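Signal transduction histidine kinase, LytS (Clostridium beijerinckii, PDB 5XSJ) probably acts as a membrane-bound sensor histidine kinase that phosphorylates a histidine with ATP, the piece here being an N-terminal all-helical domain outside the kinase core. Local coordinates at residues Asp79-Leu84 against Tyr120-Tyr124. Sequence-based numbering, arbitrary orientation.
Sequences DLDNTL and YCDAY
In an antiparallel four-helix bundle, Leu80 and Thr83 of helix 73-99 pack against Cys121 and Tyr124 of helix 104-133. The short segments run nearly antiparallel at 162°, their axes 9.5 Å apart, and no direct hydrogen bond joins them. On the side facing the bundle interior, Leu80 CD1 lies 3.9 Å from Cys121 CB, while Leu80 CB meets Tyr124 CB. Cys121 SG touches both Thr83 CG2 and Leu84 N, 3.8 Å from the methyl; Val29 of helix 15-42 and Ile62 of helix 45-67 continue this apolar layer. Thr83 divides its two branches. Its CG2, anti to the backbone N, points toward the partner helix, touching SG and Tyr120 CB and lying at the edge of the Tyr120 ring, near its plane. Its OG1 stays beside the backbone N (chi1 -57°), 2.5 Å from Asp79 O, too short to take at face value; Thr83 N makes the regular bond to that oxygen. The Tyr124 ring crosses the Thr83 side chain at about a right angle, CE2 obliquely 3.3 Å from OG1. One ring face is approached by Leu80 N and Asp79 CB, both toward its rim, the latter a CH-pi contact 4.2 Å from the centroid and 20° off the normal. The Asp79 carboxylate and Tyr120 OH bond respectively to a basic and an acidic side chain of a different protein's chain, so this side faces a partner protein. One water spans the helices: it donates to Thr83 OG1 at 2.9 Å and, at the ring's edge and in its plane, hydrogen-bonds Tyr124 OH, also at 2.9 Å.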
loop_
_atom_site.group_PDB
_atom_site.type_symbol
_atom_site.label_atom_id
_atom_site.label_comp_id
_atom_site.label_asym_id
_atom_site.label_seq_id
_atom_site.Cartn_x
_atom_site.Cartn_y
_atom_site.Cartn_z
ATOM N N ASP B 79 7.297 -21.830 -1.820
ATOM C CA ASP B 79 7.194 -20.409 -1.488
ATOM C C ASP B 79 6.197 -20.179 -0.353
ATOM O O ASP B 79 6.419 -19.362 0.535
ATOM C CB ASP B 79 6.767 -19.585 -2.709
ATOM C CG ASP B 79 7.873 -19.440 -3.745
ATOM O OD1 ASP B 79 9.059 -19.678 -3.411
ATOM O OD2 ASP B 79 7.547 -19.072 -4.900
ATOM N N LEU B 80 5.078 -20.889 -0.413
ATOM C CA LEU B 80 4.035 -20.728 0.580
ATOM C C LEU B 80 4.508 -21.262 1.945
ATOM O O LEU B 80 4.313 -20.627 2.973
ATOM C CB LEU B 80 2.760 -21.436 0.108
ATOM C CG LEU B 80 1.661 -21.632 1.154
ATOM C CD1 LEU B 80 1.193 -20.297 1.756
ATOM C CD2 LEU B 80 0.502 -22.409 0.560
ATOM N N ASP B 81 5.149 -22.421 1.940
ATOM C CA ASP B 81 5.664 -23.037 3.168
ATOM C C ASP B 81 6.700 -22.152 3.851
ATOM O O ASP B 81 6.641 -21.909 5.058
ATOM C CB ASP B 81 6.266 -24.404 2.841
ATOM C CG ASP B 81 6.474 -25.277 4.084
ATOM O OD1 ASP B 81 5.778 -25.075 5.107
ATOM O OD2 ASP B 81 7.342 -26.175 4.029
ATOM N N ASN B 82 7.659 -21.662 3.074
ATOM C CA ASN B 82 8.641 -20.725 3.604
ATOM C C ASN B 82 8.032 -19.416 4.078
ATOM O O ASN B 82 8.433 -18.870 5.087
ATOM C CB ASN B 82 9.705 -20.452 2.558
ATOM C CG ASN B 82 10.665 -21.588 2.439
ATOM O OD1 ASN B 82 10.965 -22.246 3.437
ATOM N ND2 ASN B 82 11.139 -21.854 1.231
ATOM N N THR B 83 7.042 -18.920 3.353
ATOM C CA THR B 83 6.419 -17.659 3.720
ATOM C C THR B 83 5.652 -17.829 5.030
ATOM O O THR B 83 5.642 -16.933 5.871
ATOM C CB THR B 83 5.489 -17.155 2.586
ATOM O OG1 THR B 83 6.255 -17.043 1.384
ATOM C CG2 THR B 83 4.876 -15.810 2.911
ATOM N N LEU B 84 5.020 -18.985 5.218
ATOM C CA LEU B 84 4.358 -19.258 6.493
ATOM C C LEU B 84 5.366 -19.273 7.636
ATOM O O LEU B 84 5.101 -18.711 8.703
ATOM C CB LEU B 84 3.599 -20.587 6.454
ATOM C CG LEU B 84 2.733 -20.808 7.709
ATOM C CD1 LEU B 84 1.571 -19.822 7.732
ATOM C CD2 LEU B 84 2.212 -22.237 7.809
ATOM N N TYR B 120 0.635 -12.377 1.932
ATOM C CA TYR B 120 1.335 -13.121 0.872
ATOM C C TYR B 120 0.851 -14.571 0.838
ATOM O O TYR B 120 0.648 -15.129 -0.242
ATOM C CB TYR B 120 2.855 -13.113 1.062
ATOM C CG TYR B 120 3.482 -11.746 1.217
ATOM C CD1 TYR B 120 2.909 -10.611 0.643
ATOM C CD2 TYR B 120 4.651 -11.591 1.954
ATOM C CE1 TYR B 120 3.491 -9.364 0.806
ATOM C CE2 TYR B 120 5.242 -10.364 2.108
ATOM C CZ TYR B 120 4.664 -9.254 1.545
ATOM O OH TYR B 120 5.274 -8.044 1.724
ATOM N N CYS B 121 0.682 -15.182 2.021
ATOM C CA CYS B 121 0.181 -16.560 2.113
ATOM C C CYS B 121 -1.185 -16.704 1.411
ATOM O O CYS B 121 -1.409 -17.643 0.656
ATOM C CB CYS B 121 0.091 -17.012 3.589
ATOM S SG CYS B 121 1.706 -17.214 4.412
ATOM N N ASP B 122 -2.085 -15.757 1.642
ATOM C CA ASP B 122 -3.372 -15.741 0.947
ATOM C C ASP B 122 -3.263 -15.770 -0.559
ATOM O O ASP B 122 -4.051 -16.451 -1.216
ATOM C CB ASP B 122 -4.185 -14.515 1.344
ATOM C CG ASP B 122 -4.848 -14.689 2.671
ATOM O OD1 ASP B 122 -4.829 -15.836 3.178
ATOM O OD2 ASP B 122 -5.380 -13.694 3.210
ATOM N N ALA B 123 -2.303 -15.033 -1.113
ATOM C CA ALA B 123 -2.135 -14.999 -2.565
ATOM C C ALA B 123 -1.578 -16.319 -3.102
ATOM O O ALA B 123 -2.008 -16.787 -4.161
ATOM C CB ALA B 123 -1.233 -13.828 -2.989
ATOM N N TYR B 124 -0.621 -16.921 -2.394
ATOM C CA TYR B 124 -0.116 -18.233 -2.817
ATOM C C TYR B 124 -1.255 -19.259 -2.808
ATOM O O TYR B 124 -1.383 -20.077 -3.714
ATOM C CB TYR B 124 1.036 -18.705 -1.919
ATOM C CG TYR B 124 2.277 -17.854 -2.048
ATOM C CD1 TYR B 124 2.805 -17.553 -3.298
ATOM C CD2 TYR B 124 2.898 -17.319 -0.934
ATOM C CE1 TYR B 124 3.927 -16.763 -3.432
ATOM C CE2 TYR B 124 4.030 -16.523 -1.056
ATOM C CZ TYR B 124 4.537 -16.251 -2.305
ATOM O OH TYR B 124 5.648 -15.453 -2.443
HETATM O O HOH W 1 6.283 -14.384 0.208
#